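Side-chain contacts in deferrochelatase (Vibrio cholerae, PDB 5DE0), which probably acts as a heme-dependent peroxidase of the dye-decolorizing (DyP) family, with heme b as its cofactor: residues K64-H69 with D95-I100; S74-I79 with G171-V176; E86-A91 with F280-T285; F249-Y252 with N258-T261. All blocks are in the same frame, centred on the assembly; numbering follows the deposited sequence.

Contact 1 of 4, residues K64-H69 with D95-I100; sequences KGFWSH and DVDVLI
F66 and D97 carry this contact, with V98 completing it. Backbones come close here: F66 CA and D97 CA are 5.2 Å apart, and both CB atoms point across the gap. The nearest approach is from F66 CD1 to D97 CB at 3.5 Å, and F66 CB lies 3.7 Å from the same D97 CB. The phenyl ring thus leans on the methylene of the aspartate. The two side chains cross at about a right angle, with ring and carboxylate planes 31° apart. On F66, CG is anti to the backbone N (chi1 -172°), which brings the ring alongside the D97 methylene and within range of V98. The CG2 branch of V98 sits over one ring face, at a looser 4.5 Å from F66 CE2. No hydrogen bond links the two segments, so the contact is packing alone.

The carboxylate of D97 is not spent on F66. D97 OD1 forms a salt bridge with K25 and OD2 accepts a hydrogen bond from V26 N; these two partners on strand 18-26 hold the carboxylate, and the lysine probably offsets its charge in this buried setting. That strand also supplies V26 to the side of F66, while F70 meets the F66 ring edge to face and H30 touches it from helix 30-38.

D97 and V98 both face L24, the pattern of a classic beta bulge at the entry to strand 98-104. What F66 packs against is therefore a bulged strand start in the four-stranded antiparallel sheet of the N-terminal half, whose family is grouped with the dimeric alpha/beta barrels.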
# COMPACT_ATOMS: atom_id res chain seq x y z
N LYS B 64 -23.16 -12.49 -9.76
CA LYS B 64 -24.31 -13.25 -10.22
C LYS B 64 -24.66 -14.38 -9.26
O LYS B 64 -25.83 -14.59 -8.92
CB LYS B 64 -24.05 -13.80 -11.62
CG LYS B 64 -25.05 -14.87 -12.06
CD LYS B 64 -26.45 -14.30 -12.24
CE LYS B 64 -27.40 -15.34 -12.82
NZ LYS B 64 -28.75 -14.77 -13.07
N GLY B 65 -23.63 -15.10 -8.82
CA GLY B 65 -23.82 -16.23 -7.92
C GLY B 65 -24.40 -15.84 -6.58
O GLY B 65 -25.26 -16.54 -6.04
N PHE B 66 -23.93 -14.72 -6.03
CA PHE B 66 -24.40 -14.27 -4.72
C PHE B 66 -25.77 -13.60 -4.82
O PHE B 66 -26.49 -13.51 -3.82
CB PHE B 66 -23.39 -13.31 -4.09
CG PHE B 66 -23.71 -12.95 -2.66
CD1 PHE B 66 -23.36 -13.80 -1.63
CD2 PHE B 66 -24.34 -11.75 -2.36
CE1 PHE B 66 -23.65 -13.47 -0.31
CE2 PHE B 66 -24.64 -11.42 -1.03
CZ PHE B 66 -24.29 -12.28 -0.01
N TRP B 67 -26.12 -13.11 -6.00
CA TRP B 67 -27.38 -12.42 -6.17
C TRP B 67 -28.57 -13.38 -6.05
O TRP B 67 -29.69 -12.96 -5.78
CB TRP B 67 -27.42 -11.69 -7.52
CG TRP B 67 -28.35 -10.52 -7.51
CD1 TRP B 67 -29.72 -10.55 -7.56
CD2 TRP B 67 -28.00 -9.13 -7.43
NE1 TRP B 67 -30.23 -9.28 -7.52
CE2 TRP B 67 -29.19 -8.39 -7.44
CE3 TRP B 67 -26.78 -8.45 -7.36
CZ2 TRP B 67 -29.21 -6.99 -7.38
CZ3 TRP B 67 -26.80 -7.07 -7.29
CH2 TRP B 67 -28.00 -6.35 -7.30
N SER B 68 -28.31 -14.67 -6.25
CA SER B 68 -29.35 -15.68 -6.11
C SER B 68 -29.92 -15.69 -4.70
O SER B 68 -31.10 -15.98 -4.50
CB SER B 68 -28.80 -17.05 -6.47
OG SER B 68 -28.44 -17.09 -7.83
N HIS B 69 -29.07 -15.39 -3.72
CA HIS B 69 -29.46 -15.34 -2.32
C HIS B 69 -30.47 -14.22 -2.04
O HIS B 69 -31.17 -14.25 -1.04
CB HIS B 69 -28.23 -15.15 -1.44
CG HIS B 69 -27.31 -16.34 -1.42
ND1 HIS B 69 -26.60 -16.75 -2.53
CD2 HIS B 69 -26.98 -17.19 -0.42
CE1 HIS B 69 -25.87 -17.81 -2.21
NE2 HIS B 69 -26.08 -18.09 -0.94
N ASP B 95 -13.66 -16.76 -7.99
CA ASP B 95 -14.81 -17.10 -7.16
C ASP B 95 -14.98 -16.02 -6.09
O ASP B 95 -14.27 -16.01 -5.09
CB ASP B 95 -14.64 -18.48 -6.53
CG ASP B 95 -15.85 -18.90 -5.71
OD1 ASP B 95 -16.94 -18.35 -5.92
OD2 ASP B 95 -15.69 -19.80 -4.85
N VAL B 96 -15.94 -15.12 -6.32
CA VAL B 96 -16.14 -13.98 -5.44
C VAL B 96 -17.61 -13.59 -5.37
O VAL B 96 -18.32 -13.65 -6.38
CB VAL B 96 -15.28 -12.77 -5.91
CG1 VAL B 96 -15.51 -12.51 -7.39
CG2 VAL B 96 -15.58 -11.52 -5.08
N ASP B 97 -18.08 -13.21 -4.18
CA ASP B 97 -19.47 -12.84 -3.98
C ASP B 97 -19.69 -11.32 -3.96
O ASP B 97 -20.70 -10.83 -4.45
CB ASP B 97 -20.00 -13.43 -2.68
CG ASP B 97 -20.05 -14.95 -2.70
OD1 ASP B 97 -20.20 -15.53 -3.80
OD2 ASP B 97 -19.94 -15.56 -1.62
N VAL B 98 -18.75 -10.59 -3.36
CA VAL B 98 -18.95 -9.17 -3.09
C VAL B 98 -17.75 -8.31 -3.46
O VAL B 98 -16.60 -8.69 -3.22
CB VAL B 98 -19.28 -8.94 -1.58
CG1 VAL B 98 -19.39 -7.46 -1.27
CG2 VAL B 98 -20.55 -9.67 -1.19
N LEU B 99 -18.02 -7.16 -4.06
CA LEU B 99 -17.00 -6.15 -4.32
C LEU B 99 -17.25 -4.92 -3.45
O LEU B 99 -18.36 -4.39 -3.40
CB LEU B 99 -16.98 -5.77 -5.80
CG LEU B 99 -16.24 -4.48 -6.18
CD1 LEU B 99 -14.76 -4.56 -5.82
CD2 LEU B 99 -16.41 -4.17 -7.66
N ILE B 100 -16.20 -4.47 -2.77
CA ILE B 100 -16.24 -3.21 -2.03
C ILE B 100 -15.28 -2.22 -2.67
O ILE B 100 -14.06 -2.41 -2.61
CB ILE B 100 -15.88 -3.40 -0.55
CG1 ILE B 100 -16.86 -4.36 0.13
CG2 ILE B 100 -15.87 -2.05 0.17
CD1 ILE B 100 -16.58 -4.59 1.60

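Contact 2 of 4, residues S74-I79 with G171-V176; sequences SPPELI and GSYVMV
A type I beta turn running from P75 to L78 sits at the end of the Y173 side chain, close to where strand 172-181 of the C-terminal sheet begins. The turn is closed by its own bond, L78 N to P75 O at 3.2 Å. The amide of E77, third in the turn, takes no part in that closure and bonds outward: E77 N donates to Y173 OH over 3.2 Å, with an N-H...O angle of 157°.

The rest of the turn packs round the same phenol. P75 CB comes within 3.3 Å of Y173 OH and also touches CE1, while P76 CD reaches the hydroxyl at 3.6 Å. E77 meets the ring obliquely, its CB 3.5 Å from Y173 OH, and the two side chains cross at about a right angle. At the ring edge, near its plane, L78 N lies 3.5 Å from Y173 CE1, and L78 CB lies 4.2 Å from the same CE1. With CG anti to the carbonyl carbon (chi1 -69°), Y173 sends its ring off the strand into the bend of the turn, and it supplies the larger part of the surface buried here.

The extended chain of E77 carries its carboxylate past the phenol, and OE1 bonds to T255 OG1, just ahead of helix 257-266. On the strand side F290 meets the Y173 ring edge to face, and F259 touches it from that helix. A loop of the N-terminal half is in this way pinned to the C-terminal sheet, consistent with the two ferredoxin-like halves from which DyP-type peroxidases are built.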
# COMPACT_ATOMS: atom_id res chain seq x y z
N SER B 74 -32.49 -10.68 -10.15
CA SER B 74 -31.17 -10.30 -10.62
C SER B 74 -31.28 -9.43 -11.87
O SER B 74 -32.24 -9.54 -12.62
CB SER B 74 -30.32 -11.53 -10.91
OG SER B 74 -30.63 -12.08 -12.17
N PRO B 75 -30.28 -8.55 -12.07
CA PRO B 75 -30.18 -7.74 -13.30
C PRO B 75 -30.16 -8.63 -14.53
O PRO B 75 -29.51 -9.68 -14.52
CB PRO B 75 -28.85 -7.00 -13.13
CG PRO B 75 -28.63 -6.96 -11.65
CD PRO B 75 -29.18 -8.25 -11.14
N PRO B 76 -30.87 -8.21 -15.59
CA PRO B 76 -31.04 -8.99 -16.83
C PRO B 76 -29.73 -9.48 -17.44
O PRO B 76 -29.68 -10.60 -17.94
CB PRO B 76 -31.73 -7.99 -17.77
CG PRO B 76 -32.47 -7.07 -16.87
CD PRO B 76 -31.58 -6.92 -15.65
N GLU B 77 -28.69 -8.65 -17.39
CA GLU B 77 -27.44 -8.96 -18.07
C GLU B 77 -26.36 -9.50 -17.14
O GLU B 77 -25.26 -9.85 -17.58
CB GLU B 77 -26.91 -7.71 -18.78
CG GLU B 77 -27.93 -7.01 -19.66
CD GLU B 77 -27.33 -5.83 -20.41
OE1 GLU B 77 -26.19 -5.96 -20.90
OE2 GLU B 77 -28.00 -4.78 -20.50
N LEU B 78 -26.65 -9.57 -15.84
CA LEU B 78 -25.67 -10.04 -14.87
C LEU B 78 -25.38 -11.53 -15.04
O LEU B 78 -26.27 -12.37 -14.91
CB LEU B 78 -26.16 -9.76 -13.44
CG LEU B 78 -25.21 -10.18 -12.31
CD1 LEU B 78 -23.85 -9.52 -12.46
CD2 LEU B 78 -25.82 -9.85 -10.95
N ILE B 79 -24.12 -11.85 -15.33
CA ILE B 79 -23.69 -13.23 -15.51
C ILE B 79 -22.37 -13.48 -14.79
O ILE B 79 -21.72 -12.54 -14.32
CB ILE B 79 -23.50 -13.59 -17.00
CG1 ILE B 79 -22.35 -12.79 -17.61
CG2 ILE B 79 -24.79 -13.37 -17.79
CD1 ILE B 79 -22.02 -13.16 -19.04
N GLY B 171 -28.48 1.82 -10.90
CA GLY B 171 -27.50 0.77 -10.72
C GLY B 171 -26.52 0.72 -11.87
O GLY B 171 -26.71 1.39 -12.89
N SER B 172 -25.46 -0.07 -11.72
CA SER B 172 -24.41 -0.12 -12.73
C SER B 172 -23.72 -1.48 -12.77
O SER B 172 -23.48 -2.10 -11.73
CB SER B 172 -23.38 0.98 -12.48
OG SER B 172 -22.36 0.96 -13.45
N TYR B 173 -23.41 -1.95 -13.98
CA TYR B 173 -22.68 -3.20 -14.14
C TYR B 173 -21.19 -2.97 -13.93
O TYR B 173 -20.64 -1.96 -14.37
CB TYR B 173 -22.94 -3.82 -15.52
CG TYR B 173 -24.34 -4.34 -15.69
CD1 TYR B 173 -24.67 -5.64 -15.32
CD2 TYR B 173 -25.34 -3.54 -16.23
CE1 TYR B 173 -25.96 -6.12 -15.48
CE2 TYR B 173 -26.63 -4.01 -16.39
CZ TYR B 173 -26.93 -5.30 -16.02
OH TYR B 173 -28.22 -5.77 -16.18
N VAL B 174 -20.53 -3.91 -13.25
CA VAL B 174 -19.13 -3.73 -12.88
C VAL B 174 -18.27 -4.90 -13.36
O VAL B 174 -18.70 -6.05 -13.35
CB VAL B 174 -18.96 -3.59 -11.35
CG1 VAL B 174 -17.65 -2.87 -11.03
CG2 VAL B 174 -20.13 -2.84 -10.74
N MET B 175 -17.05 -4.59 -13.77
CA MET B 175 -16.05 -5.61 -14.05
C MET B 175 -14.74 -5.22 -13.37
O MET B 175 -14.43 -4.03 -13.26
CB MET B 175 -15.84 -5.80 -15.56
CG MET B 175 -15.21 -4.60 -16.26
SD MET B 175 -14.60 -4.97 -17.92
CE MET B 175 -13.27 -6.11 -17.56
N VAL B 176 -13.99 -6.21 -12.90
CA VAL B 176 -12.68 -5.94 -12.33
C VAL B 176 -11.67 -7.01 -12.76
O VAL B 176 -12.01 -8.20 -12.85
CB VAL B 176 -12.73 -5.83 -10.77
CG1 VAL B 176 -14.12 -6.11 -10.25
CG2 VAL B 176 -11.70 -6.73 -10.10

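Contact 3 of 4, residues E86-A91 with F280-T285; sequences EGETHA and FTKAVT
E88 and K282 meet through their ends, the glutamate side chain bent and the lysine side chain extended. K282 is straight beyond CG and brings NZ to 3.3 Å from E88 OE1, a salt bridge that includes a hydrogen bond. The bend in the glutamate (chi2 -82°) brings its carboxylate to the lysine amine. NZ does not arrive in the carboxylate plane: it stands above it, 57° out, and E88 OE2 is farther off at 3.8 Å. Taken with the exposed setting of both residues, this suggests a modest surface tie.

Further along, the two backbones run past each other without bonding directly. The nearest backbone approach is H90 O to A283 O, 4.0 Å, and a water bridges H90 O to A283 N. It donates to H90 O at 2.6 Å and accepts from A283 N at 2.8 Å, so both backbone groups find a partner through a single molecule. A283 CB points to the same place, 4.1 Å from H90 O, on the more buried side of the contact. The imidazole of H90 is engaged by a residue just ahead of the hairpin: NE2 bonds to E83 OE1.

The amide of A283 can turn to the water because strand 281-291 is an outermost strand of its sheet; K282 and V284 make their backbone bonds to strand 172-181. Opposite it stands the small hairpin of strands 84-86 and 89-91. Its type II' turn runs from E86 to T89, with G87 taking the positive phi (65°) at the second position, the conformation for which glycine is favoured in such two-residue beta hairpins.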
# COMPACT_ATOMS: atom_id res chain seq x y z
N GLU B 86 -6.02 -18.28 -23.61
CA GLU B 86 -5.22 -19.46 -23.26
C GLU B 86 -3.76 -19.08 -23.04
O GLU B 86 -3.21 -18.24 -23.75
CB GLU B 86 -5.34 -20.51 -24.37
CG GLU B 86 -4.41 -21.70 -24.22
CD GLU B 86 -3.11 -21.53 -24.99
OE1 GLU B 86 -2.26 -22.45 -24.94
OE2 GLU B 86 -2.94 -20.48 -25.64
N GLY B 87 -3.14 -19.70 -22.04
CA GLY B 87 -1.72 -19.52 -21.77
C GLY B 87 -1.30 -18.12 -21.36
O GLY B 87 -1.61 -17.67 -20.26
N GLU B 88 -0.57 -17.44 -22.24
CA GLU B 88 -0.00 -16.13 -21.95
C GLU B 88 -1.02 -15.01 -22.16
O GLU B 88 -0.77 -13.86 -21.79
CB GLU B 88 1.24 -15.89 -22.81
CG GLU B 88 2.25 -17.02 -22.78
CD GLU B 88 3.17 -16.96 -21.58
OE1 GLU B 88 3.87 -15.94 -21.41
OE2 GLU B 88 3.20 -17.95 -20.81
N THR B 89 -2.15 -15.35 -22.76
CA THR B 89 -3.23 -14.39 -22.98
C THR B 89 -4.50 -14.94 -22.36
O THR B 89 -5.46 -15.27 -23.06
CB THR B 89 -3.44 -14.11 -24.49
OG1 THR B 89 -2.17 -13.97 -25.14
CG2 THR B 89 -4.25 -12.83 -24.69
N HIS B 90 -4.51 -15.03 -21.03
CA HIS B 90 -5.59 -15.69 -20.31
C HIS B 90 -6.30 -14.74 -19.34
O HIS B 90 -5.67 -13.95 -18.65
CB HIS B 90 -5.05 -16.91 -19.55
CG HIS B 90 -6.12 -17.74 -18.91
ND1 HIS B 90 -6.12 -18.03 -17.56
CD2 HIS B 90 -7.21 -18.35 -19.42
CE1 HIS B 90 -7.17 -18.79 -17.27
NE2 HIS B 90 -7.85 -18.99 -18.39
N ALA B 91 -7.63 -14.84 -19.31
CA ALA B 91 -8.44 -14.04 -18.40
C ALA B 91 -9.15 -14.95 -17.40
O ALA B 91 -10.25 -15.45 -17.67
CB ALA B 91 -9.46 -13.20 -19.17
N PHE B 280 2.63 -7.80 -22.19
CA PHE B 280 3.44 -7.22 -21.13
C PHE B 280 2.68 -7.14 -19.81
O PHE B 280 3.18 -6.58 -18.83
CB PHE B 280 3.93 -5.84 -21.55
CG PHE B 280 4.60 -5.82 -22.89
CD1 PHE B 280 5.94 -6.13 -23.02
CD2 PHE B 280 3.88 -5.50 -24.03
CE1 PHE B 280 6.56 -6.11 -24.25
CE2 PHE B 280 4.49 -5.48 -25.27
CZ PHE B 280 5.83 -5.79 -25.38
N THR B 281 1.47 -7.68 -19.78
CA THR B 281 0.69 -7.74 -18.55
C THR B 281 -0.26 -8.94 -18.58
O THR B 281 -0.63 -9.42 -19.65
CB THR B 281 -0.13 -6.45 -18.32
OG1 THR B 281 -0.75 -6.49 -17.04
CG2 THR B 281 -1.19 -6.28 -19.40
N LYS B 282 -0.62 -9.42 -17.40
CA LYS B 282 -1.49 -10.59 -17.28
C LYS B 282 -2.54 -10.38 -16.19
O LYS B 282 -2.23 -9.91 -15.10
CB LYS B 282 -0.67 -11.85 -16.98
CG LYS B 282 0.32 -12.23 -18.07
CD LYS B 282 1.12 -13.45 -17.69
CE LYS B 282 2.08 -13.86 -18.80
NZ LYS B 282 2.87 -15.07 -18.43
N ALA B 283 -3.78 -10.74 -16.50
CA ALA B 283 -4.86 -10.68 -15.52
C ALA B 283 -4.73 -11.83 -14.53
O ALA B 283 -4.53 -12.98 -14.93
CB ALA B 283 -6.22 -10.70 -16.21
N VAL B 284 -4.85 -11.53 -13.24
CA VAL B 284 -4.74 -12.55 -12.21
C VAL B 284 -6.09 -12.77 -11.53
O VAL B 284 -6.31 -13.79 -10.88
CB VAL B 284 -3.67 -12.17 -11.15
CG1 VAL B 284 -4.19 -11.11 -10.20
CG2 VAL B 284 -3.21 -13.40 -10.39
N THR B 285 -6.99 -11.80 -11.68
CA THR B 285 -8.36 -11.94 -11.21
C THR B 285 -9.32 -11.49 -12.30
O THR B 285 -8.92 -10.84 -13.27
CB THR B 285 -8.62 -11.11 -9.94
OG1 THR B 285 -8.39 -9.72 -10.21
CG2 THR B 285 -7.72 -11.56 -8.80
O HOH W 1 -4.48 -11.71 -19.03

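Contact 4 of 4, residues F249-Y252 with N258-T261; sequences FIAY and NFKT. With HEM (protoporphyrin IX containing Fe), chain F.
The heme pocket lies at the start of this contact, where F249 on strand 247-253 lays its ring over one pyrrole of the porphyrin. F249 CZ is 3.2 Å from HEM C2B, and CE1 is 3.3 Å from HEM NB. One face of the F249 ring is turned to the pyrrole, with HEM C3B 3.4 Å above its plane and toward the rim. CG anti to the backbone N (chi1 -178°) carries the ring from the strand to the macrocycle. R233, on the adjoining strand 232-239, touches F249 and also hydrogen-bonds the heme.

Two residues on, A251 points to the same side of the sheet, and there helix 257-266, which directly follows the strand, packs on it as in a beta-alpha unit of a ferredoxin-like fold. The helix residue that does so is F259. Its CE1 touches A251 CB at 3.7 Å, and its CZ presses to 3.3 Å from A251 O. The Y252 backbone borders the ring edge, with Y252 C 3.7 Å from F259 CZ. Y252 itself turns its side chain to the other sheet face, where its OH bonds to H101 ND1 of the N-terminal sheet.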
# COMPACT_ATOMS: atom_id res chain seq x y z
N PHE B 249 -7.70 -2.97 -12.82
CA PHE B 249 -8.70 -2.48 -13.75
C PHE B 249 -10.10 -2.69 -13.19
O PHE B 249 -10.44 -3.77 -12.72
CB PHE B 249 -8.57 -3.15 -15.11
CG PHE B 249 -9.56 -2.65 -16.12
CD1 PHE B 249 -9.27 -1.54 -16.90
CD2 PHE B 249 -10.80 -3.26 -16.27
CE1 PHE B 249 -10.17 -1.06 -17.81
CE2 PHE B 249 -11.71 -2.78 -17.19
CZ PHE B 249 -11.40 -1.68 -17.96
N ILE B 250 -10.91 -1.63 -13.23
CA ILE B 250 -12.31 -1.71 -12.84
C ILE B 250 -13.10 -0.72 -13.69
O ILE B 250 -12.64 0.39 -13.97
CB ILE B 250 -12.50 -1.41 -11.34
CG1 ILE B 250 -13.99 -1.45 -10.96
CG2 ILE B 250 -11.88 -0.08 -10.96
CD1 ILE B 250 -14.26 -1.22 -9.48
N ALA B 251 -14.29 -1.13 -14.12
CA ALA B 251 -15.11 -0.29 -14.98
C ALA B 251 -16.59 -0.44 -14.66
O ALA B 251 -17.05 -1.51 -14.25
CB ALA B 251 -14.85 -0.61 -16.44
N TYR B 252 -17.34 0.65 -14.84
CA TYR B 252 -18.78 0.63 -14.66
C TYR B 252 -19.45 0.92 -16.00
O TYR B 252 -18.94 1.70 -16.80
CB TYR B 252 -19.21 1.66 -13.61
CG TYR B 252 -18.77 1.34 -12.20
CD1 TYR B 252 -17.47 1.61 -11.78
CD2 TYR B 252 -19.65 0.77 -11.28
CE1 TYR B 252 -17.06 1.32 -10.49
CE2 TYR B 252 -19.24 0.48 -9.99
CZ TYR B 252 -17.95 0.76 -9.60
OH TYR B 252 -17.55 0.47 -8.32
N ASN B 258 -20.90 -4.16 -23.20
CA ASN B 258 -19.68 -3.45 -23.55
C ASN B 258 -18.43 -4.13 -23.01
O ASN B 258 -17.42 -4.23 -23.71
CB ASN B 258 -19.74 -2.01 -23.05
CG ASN B 258 -20.76 -1.18 -23.80
OD1 ASN B 258 -21.53 -1.70 -24.61
ND2 ASN B 258 -20.78 0.12 -23.53
N PHE B 259 -18.51 -4.61 -21.77
CA PHE B 259 -17.41 -5.35 -21.16
C PHE B 259 -17.07 -6.59 -21.99
O PHE B 259 -15.92 -6.83 -22.34
CB PHE B 259 -17.75 -5.77 -19.73
CG PHE B 259 -17.99 -4.63 -18.79
CD1 PHE B 259 -17.45 -3.38 -19.04
CD2 PHE B 259 -18.77 -4.81 -17.65
CE1 PHE B 259 -17.68 -2.33 -18.17
CE2 PHE B 259 -19.00 -3.76 -16.78
CZ PHE B 259 -18.45 -2.52 -17.04
N LYS B 260 -18.11 -7.36 -22.28
CA LYS B 260 -17.98 -8.63 -23.00
C LYS B 260 -17.40 -8.44 -24.40
O LYS B 260 -16.60 -9.24 -24.86
CB LYS B 260 -19.35 -9.31 -23.07
CG LYS B 260 -19.38 -10.60 -23.88
CD LYS B 260 -20.74 -11.27 -23.77
CE LYS B 260 -20.90 -12.40 -24.78
NZ LYS B 260 -20.89 -11.89 -26.18
N THR B 261 -17.80 -7.36 -25.06
CA THR B 261 -17.33 -7.08 -26.42
C THR B 261 -15.86 -6.70 -26.43
O THR B 261 -15.09 -7.21 -27.25
CB THR B 261 -18.15 -5.95 -27.08
OG1 THR B 261 -19.54 -6.28 -27.01
CG2 THR B 261 -17.74 -5.78 -28.53
CHA HEM F . -7.96 3.28 -23.08
CHB HEM F . -10.91 -0.36 -21.81
CHC HEM F . -7.19 -2.73 -19.77
CHD HEM F . -4.48 1.26 -20.28
C1A HEM F . -9.09 2.50 -22.92
C2A HEM F . -10.42 2.81 -23.39
C3A HEM F . -11.23 1.81 -23.04
C4A HEM F . -10.44 0.83 -22.33
CMA HEM F . -12.75 1.71 -23.32
CAA HEM F . -10.82 4.09 -24.17
CBA HEM F . -10.98 3.73 -25.64
CGA HEM F . -11.21 4.98 -26.45
O1A HEM F . -10.21 5.69 -26.74
O2A HEM F . -12.38 5.25 -26.81
C1B HEM F . -10.15 -1.34 -21.23
C2B HEM F . -10.60 -2.69 -20.94
C3B HEM F . -9.59 -3.35 -20.37
C4B HEM F . -8.44 -2.46 -20.29
CMB HEM F . -12.01 -3.25 -21.21
CAB HEM F . -9.71 -4.82 -19.92
CBB HEM F . -8.72 -5.46 -19.31
C1C HEM F . -6.13 -1.85 -19.70
C2C HEM F . -4.84 -2.10 -19.08
C3C HEM F . -4.10 -0.99 -19.22
C4C HEM F . -4.89 -0.01 -19.93
CMC HEM F . -4.46 -3.43 -18.39
CAC HEM F . -2.65 -0.68 -18.76
CBC HEM F . -1.82 -1.57 -18.21
C1D HEM F . -5.10 2.12 -21.16
C2D HEM F . -4.46 3.24 -21.81
C3D HEM F . -5.55 3.88 -22.69
C4D HEM F . -6.73 3.07 -22.48
CMD HEM F . -3.00 3.72 -21.66
CAD HEM F . -5.41 5.11 -23.60
CBD HEM F . -5.68 6.39 -22.82
CGD HEM F . -7.11 6.42 -22.36
O1D HEM F . -7.36 6.08 -21.17
O2D HEM F . -8.00 6.80 -23.16
NA HEM F . -9.14 1.28 -22.27
NB HEM F . -8.83 -1.24 -20.82
NC HEM F . -6.12 -0.56 -20.21
ND HEM F . -6.42 2.05 -21.58
FE HEM F . -7.59 0.36 -21.30

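Overall arrangement
Contacts 2, 3 and 4 all reach the four-stranded C-terminal sheet, on strands 172-181, 281-291 and 247-253; contact 1 belongs to the N-terminal half. Contacts 2 and 4 have centres about 10 Å apart and lie on neighbouring strands, joined by a probable hydrogen bond between M175 O and A251 N. Contact 1 is about 11 Å from contact 2, centre to centre, and touches it through K64 and W67. Contact 3 is about 23 Å from both but about 16 Å from contact 4, by centres. Along the chain contacts 1, 2 and 3 interlock, and contact 4 nests inside the loop closed by contact 3. Contacts 2 and 3 thus tie N-terminal segments to the heme-binding half.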